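Stringent starvation protein A homolog (Haemophilus influenzae, PDB 3LYK) probably forms an equimolar complex with the RNA polymerase holoenzyme, but not with the core enzyme, and has the two-domain fold of the glutathione S-transferase superfamily. Local coordinates at residues B[16-20]-B[103-107]; B[82-86]-B[147-152]; B[98-103]-B[152-157]; B[110-114]-B[163-167]. All coordinates share one frame; numbering follows the deposited sequence.

Contact 1. Residues B[16-20]-B[103-107]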
loop_
_atom_site.group_PDB
_atom_site.type_symbol
_atom_site.label_atom_id
_atom_site.label_comp_id
_atom_site.label_asym_id
_atom_site.label_seq_id
_atom_site.Cartn_x
_atom_site.Cartn_y
_atom_site.Cartn_z
ATOM N N ILE B 16 12.732 8.210 -6.664
ATOM C CA ILE B 16 11.420 8.778 -6.953
ATOM C C ILE B 16 10.473 8.787 -5.731
ATOM O O ILE B 16 9.684 9.731 -5.544
ATOM C CB ILE B 16 10.791 8.118 -8.215
ATOM C CG1 ILE B 16 9.552 8.874 -8.667
ATOM C CG2 ILE B 16 10.496 6.585 -8.026
ATOM C CD1 ILE B 16 9.106 8.495 -10.037
ATOM N N TYR B 17 10.614 7.756 -4.892
ATOM C CA TYR B 17 9.862 7.609 -3.639
ATOM C C TYR B 17 10.280 8.665 -2.632
ATOM O O TYR B 17 9.426 9.192 -1.918
ATOM C CB TYR B 17 10.005 6.184 -3.033
ATOM C CG TYR B 17 9.579 5.131 -4.049
ATOM C CD1 TYR B 17 8.223 5.000 -4.396
ATOM C CD2 TYR B 17 10.525 4.306 -4.692
ATOM C CE1 TYR B 17 7.812 4.078 -5.350
ATOM C CE2 TYR B 17 10.120 3.355 -5.651
ATOM C CZ TYR B 17 8.749 3.257 -5.965
ATOM O OH TYR B 17 8.287 2.374 -6.915
ATOM N N CYS B 18 11.576 9.001 -2.591
ATOM C CA CYS B 18 12.043 10.065 -1.695
ATOM C C CYS B 18 11.476 11.385 -2.216
ATOM O O CYS B 18 11.012 12.229 -1.443
ATOM C CB CYS B 18 13.584 10.104 -1.633
ATOM S SG CYS B 18 14.182 8.584 -0.768
ATOM N N HIS B 19 11.450 11.524 -3.527
ATOM C CA HIS B 19 10.905 12.752 -4.106
ATOM C C HIS B 19 9.402 12.958 -3.741
ATOM O O HIS B 19 8.995 14.047 -3.327
ATOM C CB HIS B 19 11.165 12.791 -5.615
ATOM C CG HIS B 19 10.894 14.132 -6.221
ATOM N ND1 HIS B 19 10.960 14.367 -7.577
ATOM C CD2 HIS B 19 10.542 15.314 -5.645
ATOM C CE1 HIS B 19 10.642 15.629 -7.816
ATOM N NE2 HIS B 19 10.379 16.222 -6.658
ATOM N N GLN B 20 8.589 11.897 -3.860
ATOM C CA GLN B 20 7.188 11.972 -3.444
ATOM C C GLN B 20 7.043 12.538 -2.010
ATOM O O GLN B 20 6.215 13.427 -1.757
ATOM C CB GLN B 20 6.530 10.571 -3.441
ATOM C CG GLN B 20 6.495 9.842 -4.773
ATOM C CD GLN B 20 5.928 8.423 -4.598
ATOM O OE1 GLN B 20 6.012 7.834 -3.520
ATOM N NE2 GLN B 20 5.401 7.875 -5.652
ATOM N N GLU B 103 2.045 3.513 -9.888
ATOM C CA GLU B 103 3.194 2.838 -9.347
ATOM C C GLU B 103 3.439 1.471 -10.013
ATOM O O GLU B 103 4.586 1.138 -10.357
ATOM C CB GLU B 103 3.002 2.671 -7.844
ATOM C CG GLU B 103 4.261 2.718 -7.031
ATOM C CD GLU B 103 4.822 1.347 -6.776
ATOM O OE1 GLU B 103 4.020 0.383 -6.722
ATOM O OE2 GLU B 103 6.061 1.217 -6.623
ATOM N N GLN B 104 2.374 0.712 -10.245
ATOM C CA GLN B 104 2.501 -0.637 -10.775
ATOM C C GLN B 104 2.817 -0.658 -12.264
ATOM O O GLN B 104 3.679 -1.406 -12.704
ATOM C CB GLN B 104 1.194 -1.414 -10.524
ATOM C CG GLN B 104 1.426 -2.819 -10.116
ATOM C CD GLN B 104 0.287 -3.347 -9.219
ATOM O OE1 GLN B 104 0.415 -3.391 -7.984
ATOM N NE2 GLN B 104 -0.818 -3.732 -9.838
ATOM N N ASP B 105 2.103 0.157 -13.024
ATOM C CA ASP B 105 2.189 0.181 -14.475
ATOM C C ASP B 105 3.310 1.114 -15.023
ATOM O O ASP B 105 4.027 0.726 -15.950
ATOM C CB ASP B 105 0.863 0.650 -15.090
ATOM C CG ASP B 105 -0.336 -0.265 -14.747
ATOM O OD1 ASP B 105 -1.477 0.112 -15.100
ATOM O OD2 ASP B 105 -0.161 -1.335 -14.138
ATOM N N TRP B 106 3.444 2.340 -14.489
ATOM C CA TRP B 106 4.410 3.298 -15.055
ATOM C C TRP B 106 5.776 3.270 -14.416
ATOM O O TRP B 106 6.771 3.303 -15.129
ATOM C CB TRP B 106 3.863 4.711 -15.043
ATOM C CG TRP B 106 2.676 4.897 -15.913
ATOM C CD1 TRP B 106 2.239 4.061 -16.914
ATOM C CD2 TRP B 106 1.802 6.019 -15.920
ATOM N NE1 TRP B 106 1.120 4.587 -17.514
ATOM C CE2 TRP B 106 0.833 5.790 -16.926
ATOM C CE3 TRP B 106 1.747 7.216 -15.181
ATOM C CZ2 TRP B 106 -0.197 6.701 -17.195
ATOM C CZ3 TRP B 106 0.733 8.123 -15.452
ATOM C CH2 TRP B 106 -0.229 7.863 -16.446
ATOM N N TYR B 107 5.858 3.176 -13.084
ATOM C CA TYR B 107 7.142 3.213 -12.404
ATOM C C TYR B 107 8.194 2.185 -12.869
ATOM O O TYR B 107 9.396 2.529 -12.906
ATOM C CB TYR B 107 6.973 3.223 -10.875
ATOM C CG TYR B 107 6.618 4.591 -10.255
ATOM C CD1 TYR B 107 5.878 5.539 -10.958
ATOM C CD2 TYR B 107 7.043 4.922 -8.960
ATOM C CE1 TYR B 107 5.553 6.786 -10.409
ATOM C CE2 TYR B 107 6.710 6.169 -8.386
ATOM C CZ TYR B 107 5.968 7.092 -9.132
ATOM O OH TYR B 107 5.661 8.325 -8.591
#

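Contact 2. Residues B[82-86]-B[147-152]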
loop_
_atom_site.group_PDB
_atom_site.type_symbol
_atom_site.label_atom_id
_atom_site.label_comp_id
_atom_site.label_asym_id
_atom_site.label_seq_id
_atom_site.Cartn_x
_atom_site.Cartn_y
_atom_site.Cartn_z
ATOM N N PRO B 82 -2.475 22.028 3.862
ATOM C CA PRO B 82 -3.669 21.848 3.026
ATOM C C PRO B 82 -3.949 20.342 2.761
ATOM O O PRO B 82 -3.022 19.511 2.808
ATOM C CB PRO B 82 -3.261 22.497 1.719
ATOM C CG PRO B 82 -1.757 22.152 1.618
ATOM C CD PRO B 82 -1.276 22.323 3.043
ATOM N N PRO B 83 -5.229 19.994 2.521
ATOM C CA PRO B 83 -5.592 18.575 2.357
ATOM C C PRO B 83 -5.036 18.017 1.033
ATOM O O PRO B 83 -5.180 18.638 -0.028
ATOM C CB PRO B 83 -7.152 18.577 2.391
ATOM C CG PRO B 83 -7.555 20.086 2.058
ATOM C CD PRO B 83 -6.388 20.924 2.581
ATOM N N LEU B 84 -4.357 16.879 1.090
ATOM C CA LEU B 84 -3.867 16.259 -0.139
ATOM C C LEU B 84 -4.711 15.032 -0.542
ATOM O O LEU B 84 -4.410 14.328 -1.515
ATOM C CB LEU B 84 -2.381 15.898 0.033
ATOM C CG LEU B 84 -1.456 17.091 0.355
ATOM C CD1 LEU B 84 0.003 16.636 0.483
ATOM C CD2 LEU B 84 -1.556 18.126 -0.788
HETATM N N MSE B 85 -5.765 14.764 0.224
HETATM C CA MSE B 85 -6.787 13.732 -0.160
HETATM C C MSE B 85 -8.145 14.318 0.055
HETATM O O MSE B 85 -8.302 15.252 0.834
HETATM C CB MSE B 85 -6.656 12.557 0.783
HETATM C CG MSE B 85 -5.316 11.979 0.667
HETATM SE SE MSE B 85 -5.434 10.461 -0.520
HETATM C CE MSE B 85 -5.442 9.539 1.165
ATOM N N GLN B 86 -9.149 13.769 -0.588
ATOM C CA GLN B 86 -10.480 14.286 -0.304
ATOM C C GLN B 86 -10.982 13.691 0.959
ATOM O O GLN B 86 -10.316 12.901 1.614
ATOM C CB GLN B 86 -11.420 13.943 -1.424
ATOM C CG GLN B 86 -10.722 14.067 -2.719
ATOM C CD GLN B 86 -11.657 14.406 -3.815
ATOM O OE1 GLN B 86 -12.757 14.904 -3.585
ATOM N NE2 GLN B 86 -11.236 14.141 -5.026
ATOM N N ASN B 147 -8.319 15.144 -10.707
ATOM C CA ASN B 147 -8.810 15.875 -9.551
ATOM C C ASN B 147 -8.853 17.356 -9.839
ATOM O O ASN B 147 -8.096 17.858 -10.687
ATOM C CB ASN B 147 -7.978 15.587 -8.276
ATOM C CG ASN B 147 -8.394 14.262 -7.582
ATOM O OD1 ASN B 147 -9.508 14.156 -7.079
ATOM N ND2 ASN B 147 -7.521 13.252 -7.602
ATOM N N GLU B 148 -9.736 18.041 -9.120
ATOM C CA GLU B 148 -9.894 19.488 -9.194
ATOM C C GLU B 148 -8.775 20.208 -8.464
ATOM O O GLU B 148 -8.413 21.317 -8.860
ATOM C CB GLU B 148 -11.219 19.913 -8.544
ATOM C CG GLU B 148 -12.463 19.384 -9.247
ATOM C CD GLU B 148 -12.693 20.039 -10.621
ATOM O OE1 GLU B 148 -12.091 21.111 -10.898
ATOM O OE2 GLU B 148 -13.481 19.474 -11.422
ATOM N N GLU B 149 -8.260 19.601 -7.380
ATOM C CA GLU B 149 -7.214 20.218 -6.551
ATOM C C GLU B 149 -5.976 19.333 -6.510
ATOM O O GLU B 149 -6.067 18.130 -6.693
ATOM C CB GLU B 149 -7.687 20.417 -5.105
ATOM C CG GLU B 149 -8.919 21.332 -4.915
ATOM C CD GLU B 149 -8.573 22.790 -5.165
ATOM O OE1 GLU B 149 -7.616 23.313 -4.534
ATOM O OE2 GLU B 149 -9.232 23.415 -6.020
ATOM N N PHE B 150 -4.828 19.938 -6.210
ATOM C CA PHE B 150 -3.572 19.221 -6.153
ATOM C C PHE B 150 -3.627 18.234 -4.986
ATOM O O PHE B 150 -4.087 18.601 -3.908
ATOM C CB PHE B 150 -2.436 20.220 -5.896
ATOM C CG PHE B 150 -1.070 19.584 -5.818
ATOM C CD1 PHE B 150 -0.352 19.317 -6.968
ATOM C CD2 PHE B 150 -0.500 19.293 -4.584
ATOM C CE1 PHE B 150 0.928 18.774 -6.910
ATOM C CE2 PHE B 150 0.784 18.738 -4.512
ATOM C CZ PHE B 150 1.496 18.478 -5.677
ATOM N N GLY B 151 -3.117 17.016 -5.178
ATOM C CA GLY B 151 -3.171 16.035 -4.089
ATOM C C GLY B 151 -2.123 14.969 -4.230
ATOM O O GLY B 151 -1.226 15.084 -5.103
ATOM N N LEU B 152 -2.255 13.907 -3.414
ATOM C CA LEU B 152 -1.291 12.803 -3.416
ATOM C C LEU B 152 -1.104 12.132 -4.769
ATOM O O LEU B 152 -0.009 11.667 -5.052
ATOM C CB LEU B 152 -1.607 11.759 -2.327
ATOM C CG LEU B 152 -1.559 12.215 -0.859
ATOM C CD1 LEU B 152 -1.802 10.996 0.121
ATOM C CD2 LEU B 152 -0.234 12.928 -0.514
HETATM O O HOH W 1 -6.365 17.445 -2.663
#

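Contact 3. Residues B[98-103]-B[152-157]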
loop_
_atom_site.group_PDB
_atom_site.type_symbol
_atom_site.label_atom_id
_atom_site.label_comp_id
_atom_site.label_asym_id
_atom_site.label_seq_id
_atom_site.Cartn_x
_atom_site.Cartn_y
_atom_site.Cartn_z
ATOM N N LEU B 98 -5.774 4.723 -8.236
ATOM C CA LEU B 98 -4.993 5.461 -9.238
ATOM C C LEU B 98 -3.504 5.452 -8.911
ATOM O O LEU B 98 -2.668 5.170 -9.768
ATOM C CB LEU B 98 -5.521 6.894 -9.284
ATOM C CG LEU B 98 -5.468 7.754 -10.519
ATOM C CD1 LEU B 98 -5.625 6.887 -11.769
ATOM C CD2 LEU B 98 -6.636 8.718 -10.399
HETATM N N MSE B 99 -3.181 5.668 -7.641
HETATM C CA MSE B 99 -1.807 5.666 -7.190
HETATM C C MSE B 99 -1.158 4.328 -7.366
HETATM O O MSE B 99 -0.024 4.227 -7.877
HETATM C CB MSE B 99 -1.723 6.136 -5.722
HETATM C CG MSE B 99 -1.885 7.684 -5.619
HETATM SE SE MSE B 99 -1.875 8.296 -3.747
HETATM C CE MSE B 99 -3.736 8.375 -3.234
ATOM N N LEU B 100 -1.869 3.283 -6.929
ATOM C CA LEU B 100 -1.375 1.934 -7.055
ATOM C C LEU B 100 -1.066 1.620 -8.516
ATOM O O LEU B 100 -0.029 1.010 -8.810
ATOM C CB LEU B 100 -2.402 0.921 -6.557
ATOM C CG LEU B 100 -2.041 -0.541 -6.866
ATOM C CD1 LEU B 100 -0.863 -0.958 -6.028
ATOM C CD2 LEU B 100 -3.239 -1.508 -6.565
ATOM N N ARG B 101 -1.962 2.019 -9.406
ATOM C CA ARG B 101 -1.808 1.727 -10.825
ATOM C C ARG B 101 -0.650 2.514 -11.465
ATOM O O ARG B 101 0.085 1.970 -12.303
ATOM C CB ARG B 101 -3.095 2.007 -11.576
ATOM C CG ARG B 101 -4.220 0.967 -11.266
ATOM C CD ARG B 101 -5.516 1.301 -11.956
ATOM N NE ARG B 101 -5.285 1.591 -13.363
ATOM C CZ ARG B 101 -5.747 2.660 -14.001
ATOM N NH1 ARG B 101 -6.522 3.531 -13.372
ATOM N NH2 ARG B 101 -5.436 2.862 -15.279
ATOM N N ILE B 102 -0.502 3.783 -11.084
ATOM C CA ILE B 102 0.653 4.563 -11.526
ATOM C C ILE B 102 1.932 3.856 -11.159
ATOM O O ILE B 102 2.763 3.571 -12.020
ATOM C CB ILE B 102 0.594 6.016 -11.017
ATOM C CG1 ILE B 102 -0.549 6.704 -11.745
ATOM C CG2 ILE B 102 1.961 6.738 -11.240
ATOM C CD1 ILE B 102 -1.075 7.941 -11.040
ATOM N N GLU B 103 2.045 3.513 -9.888
ATOM C CA GLU B 103 3.194 2.838 -9.347
ATOM C C GLU B 103 3.439 1.471 -10.013
ATOM O O GLU B 103 4.586 1.138 -10.357
ATOM C CB GLU B 103 3.002 2.671 -7.844
ATOM C CG GLU B 103 4.261 2.718 -7.031
ATOM C CD GLU B 103 4.822 1.347 -6.776
ATOM O OE1 GLU B 103 4.020 0.383 -6.722
ATOM O OE2 GLU B 103 6.061 1.217 -6.623
ATOM N N LEU B 152 -2.255 13.907 -3.414
ATOM C CA LEU B 152 -1.291 12.803 -3.416
ATOM C C LEU B 152 -1.104 12.132 -4.769
ATOM O O LEU B 152 -0.009 11.667 -5.052
ATOM C CB LEU B 152 -1.607 11.759 -2.327
ATOM C CG LEU B 152 -1.559 12.215 -0.859
ATOM C CD1 LEU B 152 -1.802 10.996 0.121
ATOM C CD2 LEU B 152 -0.234 12.928 -0.514
ATOM N N VAL B 153 -2.151 12.040 -5.591
ATOM C CA VAL B 153 -1.977 11.444 -6.944
ATOM C C VAL B 153 -0.935 12.262 -7.770
ATOM O O VAL B 153 -0.061 11.702 -8.452
ATOM C CB VAL B 153 -3.327 11.375 -7.705
ATOM C CG1 VAL B 153 -3.147 10.767 -9.099
ATOM C CG2 VAL B 153 -4.392 10.547 -6.873
ATOM N N ASP B 154 -1.010 13.577 -7.665
ATOM C CA ASP B 154 -0.032 14.464 -8.330
ATOM C C ASP B 154 1.377 14.267 -7.758
ATOM O O ASP B 154 2.358 14.390 -8.492
ATOM C CB ASP B 154 -0.492 15.915 -8.202
ATOM C CG ASP B 154 -1.881 16.107 -8.756
ATOM O OD1 ASP B 154 -2.051 15.999 -9.994
ATOM O OD2 ASP B 154 -2.830 16.290 -7.942
ATOM N N CYS B 155 1.471 13.903 -6.470
ATOM C CA CYS B 155 2.747 13.548 -5.876
ATOM C C CYS B 155 3.305 12.256 -6.464
ATOM O O CYS B 155 4.495 11.990 -6.310
ATOM C CB CYS B 155 2.655 13.463 -4.352
ATOM S SG CYS B 155 2.154 15.062 -3.637
ATOM N N TYR B 156 2.461 11.456 -7.126
ATOM C CA TYR B 156 2.974 10.295 -7.858
ATOM C C TYR B 156 3.309 10.684 -9.309
ATOM O O TYR B 156 4.289 10.216 -9.856
ATOM C CB TYR B 156 1.955 9.111 -7.887
ATOM C CG TYR B 156 1.982 8.215 -6.656
ATOM C CD1 TYR B 156 1.538 8.695 -5.419
ATOM C CD2 TYR B 156 2.440 6.894 -6.729
ATOM C CE1 TYR B 156 1.564 7.907 -4.283
ATOM C CE2 TYR B 156 2.466 6.071 -5.559
ATOM C CZ TYR B 156 2.022 6.598 -4.358
ATOM O OH TYR B 156 2.025 5.861 -3.198
ATOM N N VAL B 157 2.455 11.476 -9.948
ATOM C CA VAL B 157 2.660 11.797 -11.358
ATOM C C VAL B 157 3.835 12.798 -11.570
ATOM O O VAL B 157 4.701 12.557 -12.426
ATOM C CB VAL B 157 1.339 12.286 -12.032
ATOM C CG1 VAL B 157 1.559 12.606 -13.495
ATOM C CG2 VAL B 157 0.216 11.182 -11.906
#

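Contact 4. Residues B[110-114]-B[163-167]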
loop_
_atom_site.group_PDB
_atom_site.type_symbol
_atom_site.label_atom_id
_atom_site.label_comp_id
_atom_site.label_asym_id
_atom_site.label_seq_id
_atom_site.Cartn_x
_atom_site.Cartn_y
_atom_site.Cartn_z
ATOM N N LEU B 110 9.680 3.391 -16.118
ATOM C CA LEU B 110 10.608 4.475 -15.811
ATOM C C LEU B 110 11.928 3.932 -15.318
ATOM O O LEU B 110 12.969 4.397 -15.750
ATOM C CB LEU B 110 10.004 5.474 -14.788
ATOM C CG LEU B 110 10.881 6.666 -14.387
ATOM C CD1 LEU B 110 11.222 7.542 -15.619
ATOM C CD2 LEU B 110 10.230 7.480 -13.234
ATOM N N ALA B 111 11.902 2.948 -14.417
ATOM C CA ALA B 111 13.148 2.352 -13.932
ATOM C C ALA B 111 13.975 1.680 -15.068
ATOM O O ALA B 111 15.202 1.749 -15.076
ATOM C CB ALA B 111 12.886 1.363 -12.830
ATOM N N LYS B 112 13.281 1.011 -15.979
ATOM C CA LYS B 112 13.885 0.395 -17.176
ATOM C C LYS B 112 14.560 1.512 -17.997
ATOM O O LYS B 112 15.706 1.362 -18.464
ATOM C CB LYS B 112 12.762 -0.267 -17.986
ATOM C CG LYS B 112 13.160 -1.336 -19.001
ATOM C CD LYS B 112 11.922 -1.826 -19.794
ATOM C CE LYS B 112 12.189 -1.930 -21.302
ATOM N NZ LYS B 112 10.910 -1.694 -22.060
ATOM N N ALA B 113 13.852 2.639 -18.142
ATOM C CA ALA B 113 14.345 3.786 -18.914
ATOM C C ALA B 113 15.591 4.417 -18.320
ATOM O O ALA B 113 16.341 5.053 -19.020
ATOM C CB ALA B 113 13.249 4.842 -19.116
ATOM N N GLU B 114 15.827 4.224 -17.038
ATOM C CA GLU B 114 17.022 4.771 -16.427
ATOM C C GLU B 114 18.121 3.733 -16.370
ATOM O O GLU B 114 19.283 4.080 -16.454
ATOM C CB GLU B 114 16.742 5.261 -15.003
ATOM C CG GLU B 114 15.664 6.318 -14.900
ATOM C CD GLU B 114 15.292 6.627 -13.448
ATOM O OE1 GLU B 114 14.690 5.745 -12.780
ATOM O OE2 GLU B 114 15.608 7.748 -12.981
ATOM N N LYS B 163 11.307 13.253 -13.980
ATOM C CA LYS B 163 12.362 12.365 -14.438
ATOM C C LYS B 163 12.371 12.206 -15.943
ATOM O O LYS B 163 13.461 12.190 -16.543
ATOM C CB LYS B 163 12.324 11.009 -13.752
ATOM C CG LYS B 163 12.944 11.072 -12.357
ATOM C CD LYS B 163 12.970 9.705 -11.722
ATOM C CE LYS B 163 13.588 9.740 -10.361
ATOM N NZ LYS B 163 15.077 9.749 -10.437
ATOM N N LEU B 164 11.187 12.090 -16.548
ATOM C CA LEU B 164 11.099 11.956 -17.996
ATOM C C LEU B 164 11.667 13.211 -18.685
ATOM O O LEU B 164 12.468 13.085 -19.606
ATOM C CB LEU B 164 9.653 11.732 -18.474
ATOM C CG LEU B 164 9.048 10.354 -18.168
ATOM C CD1 LEU B 164 7.622 10.320 -18.656
ATOM C CD2 LEU B 164 9.904 9.251 -18.821
ATOM N N LYS B 165 11.242 14.402 -18.245
ATOM C CA LYS B 165 11.821 15.640 -18.775
ATOM C C LYS B 165 13.378 15.563 -18.795
ATOM O O LYS B 165 13.979 15.847 -19.814
ATOM C CB LYS B 165 11.338 16.885 -18.025
ATOM C CG LYS B 165 11.700 18.224 -18.724
ATOM C CD LYS B 165 11.099 19.451 -18.004
ATOM C CE LYS B 165 11.413 20.767 -18.757
ATOM N NZ LYS B 165 12.873 21.136 -18.641
ATOM N N HIS B 166 13.994 15.128 -17.700
ATOM C CA HIS B 166 15.446 15.099 -17.593
ATOM C C HIS B 166 16.107 13.920 -18.265
ATOM O O HIS B 166 17.322 13.817 -18.274
ATOM C CB HIS B 166 15.898 15.270 -16.132
ATOM C CG HIS B 166 15.535 16.616 -15.597
ATOM N ND1 HIS B 166 14.255 16.920 -15.181
ATOM C CD2 HIS B 166 16.226 17.783 -15.572
ATOM C CE1 HIS B 166 14.190 18.203 -14.857
ATOM N NE2 HIS B 166 15.378 18.745 -15.070
ATOM N N LEU B 167 15.297 13.040 -18.834
ATOM C CA LEU B 167 15.819 11.972 -19.657
ATOM C C LEU B 167 15.689 12.334 -21.132
ATOM O O LEU B 167 16.016 11.533 -21.987
ATOM C CB LEU B 167 15.117 10.647 -19.353
ATOM C CG LEU B 167 15.551 9.989 -18.050
ATOM C CD1 LEU B 167 14.569 8.842 -17.661
ATOM C CD2 LEU B 167 16.962 9.468 -18.165
#

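Contact 1. Residues B[16-20]-B[103-107]
Tyr-107 meets Ile-16, Tyr-17 and Gln-20 where the two domains of the glutathione S-transferase fold join: helix 16-27 of the thioredoxin-like domain faces helix 89-115 of the all-helical domain. The Tyr-107 side chain can be followed outward. Its CB points toward helix 16-27 and carries the ring that way. On the ring, CD2 lies 3.5 Å from Tyr-17 OH, which sits at the ring's edge; the two tyrosine rings are oblique, their planes 51° apart. Further out, CE2 comes within 3.5 Å of Gln-20 NE2. Ile-16 packs over one face of the ring, its CD1 making a CH-pi contact 3.9 Å from the Tyr-107 ring centroid. With CG1 anti to the backbone N (chi1 -170°), the Ile-16 chain reaches over the CZ-CE2 side of this face. At the tip, Tyr-107 OH accepts a bond of 3.0 Å from Gln-20 NE2 and donates a hydrogen bond to the carbonyl O of Tyr-156, so the buried hydroxyl is held by two partners. Ser-68 fixes the other end of the Gln-20 amide by bonding to OE1. Beside this group, Tyr-17 OH donates to Glu-103 OE2 at 2.5 Å, entering on the carboxylate's anti lone pair.

Contact 2. Residues B[82-86]-B[147-152]
Leu-84 and Leu-152 meet through backbone and side chain alike, joining the linker between the two domains of the glutathione S-transferase fold to the loop that leads into helix 152-165. At the centre, Leu-152 N donates to Leu-84 O over 2.9 Å, nearly straight at 164° and directed at a lone pair in the carbonyl plane. A water adds a second backbone link, donating to Phe-150 O at 2.8 Å and to Pro-83 O at 3.1 Å. Gly-151, with no side chain in the way, lets its CA come to 3.3 Å from Leu-84 O. Around this bond the Leu-152 methyl groups divide their work: CD2 lies 3.7 Å from Leu-84 CB, while CD1 reaches CG of Met-85, a selenomethionine, at the same 3.7 Å. Farther along, the Leu-84 side chain lies alongside Phe-150, and its CD2 meets the ring edge at Phe-150 CD2, 4.1 Å away.

The next shell sets these groups in place. Val-24 of helix 16-27 packs on both leucines, and Arg-189 makes a cation-pi contact with Phe-150. Both sides of the central bond are anchored to neighbouring structure: Asp-76 OD1 binds Leu-84 N, and Asp-154 OD2 binds Gly-151 N.

Contact 3. Residues B[98-103]-B[152-157]
Met-99 lies across Tyr-156 between two helices of the all-helical domain of the glutathione S-transferase fold. The local segments of helix 89-115 and helix 152-165 run nearly parallel, 6° apart, with their axes 9.6 Å from each other. The contact is almost wholly apolar and buried.

The contacts with the Tyr-156 ring are made mainly by Met-99, a selenomethionine, whose chain runs roughly perpendicular to the tyrosine side chain. Its CG stands over one face of the ring, 3.9 Å from the centroid, as a CH-pi contact. Beyond it the chain bends at chi3 (-94°), and SE makes an oblique Met-aromatic contact, 3.5 Å from Tyr-156 CE1. Glu-103 adds its aliphatic part, with CG at the edge of the same ring.

Aliphatic packing fills in around this pair. Met-99 SE also rests on Leu-152 CB at 3.8 Å. Ile-102 spans a turn of the facing helix: its CD1 touches Val-157 CG2 at 3.6 Å and Val-153 CG1 at 4.0 Å, while its CG2 approaches Tyr-156 CB. Leu-98 reaches the same Val-153 methyl from the previous turn.

Polar groups flank the interface. Arg-101 turns outward to Tyr-52 of the second subunit, so helix 89-115 serves both the domain core and the dimer. Asp-154 instead bonds to Tyr-182 and to the backbone N of Phe-145. Within helix 152-165, Val-153 O takes two backbone bonds, each of 2.9 Å, from Val-157 N and Tyr-156 N.

Contact 4. Residues B[110-114]-B[163-167]
Lys-163 NZ is gripped by Glu-114 OE2 and by the backbone carbonyl of Asp-14, near the C-terminal ends of helix 89-115 and helix 152-165 in the all-helical domain of the glutathione S-transferase fold. The bond to Glu-114 OE2 is a rather long salt bridge, 3.3 Å, made on the carboxylate's syn lone pair. Asp-14 is the stronger partner; it precedes helix 16-27, so the ammonium group joins the two domains as well as the two helices. Lys-163 runs extended as far as CE and then turns at chi4 (-80°), which places NZ beside the carboxylate while CD passes 3.5 Å from Glu-114 OE2. The two charges would be expected to stabilise each other's ionised form.

The same lysine also serves as an apolar surface. Its chain lies nearly perpendicular to that of Leu-110, with CD 3.8 Å from Leu-110 CD2. A chi1 of -180° turns CG of Leu-110 directly away from its N, and the residue spreads its two methyls over the facing helix end: CD2 goes to the lysine, whereas CD1 touches Leu-164 CD2 at 3.9 Å.

Leu-167, three residues after Leu-164, adds to this packing with its CD1. Ala-113 and Leu-164 back onto helix 118-134, which ties the pair into the helical bundle. Leu-167 CD1 touches both Leu-110 CD1, 4.1 Å away, and Glu-114 CG at 3.9 Å.

From the N terminus, contact 1 opens first, on helix 16-27, and its loop takes in most of the thioredoxin-like domain before closing on helix 89-115. Contact 2 opens in the interdomain linker inside that loop and closes beyond it, so the two cross. Contact 3 opens on helix 89-115 and crosses both, sharing Glu-103 with contact 1 and Leu-152 with contact 2. Contact 4 opens only after contact 1 has closed, and crosses contacts 2 and 3. Contacts 3 and 4 tie the same two helices at successive levels, their centres about 16 Å apart, while contacts 1 and 2 bring in the first domain and the linker.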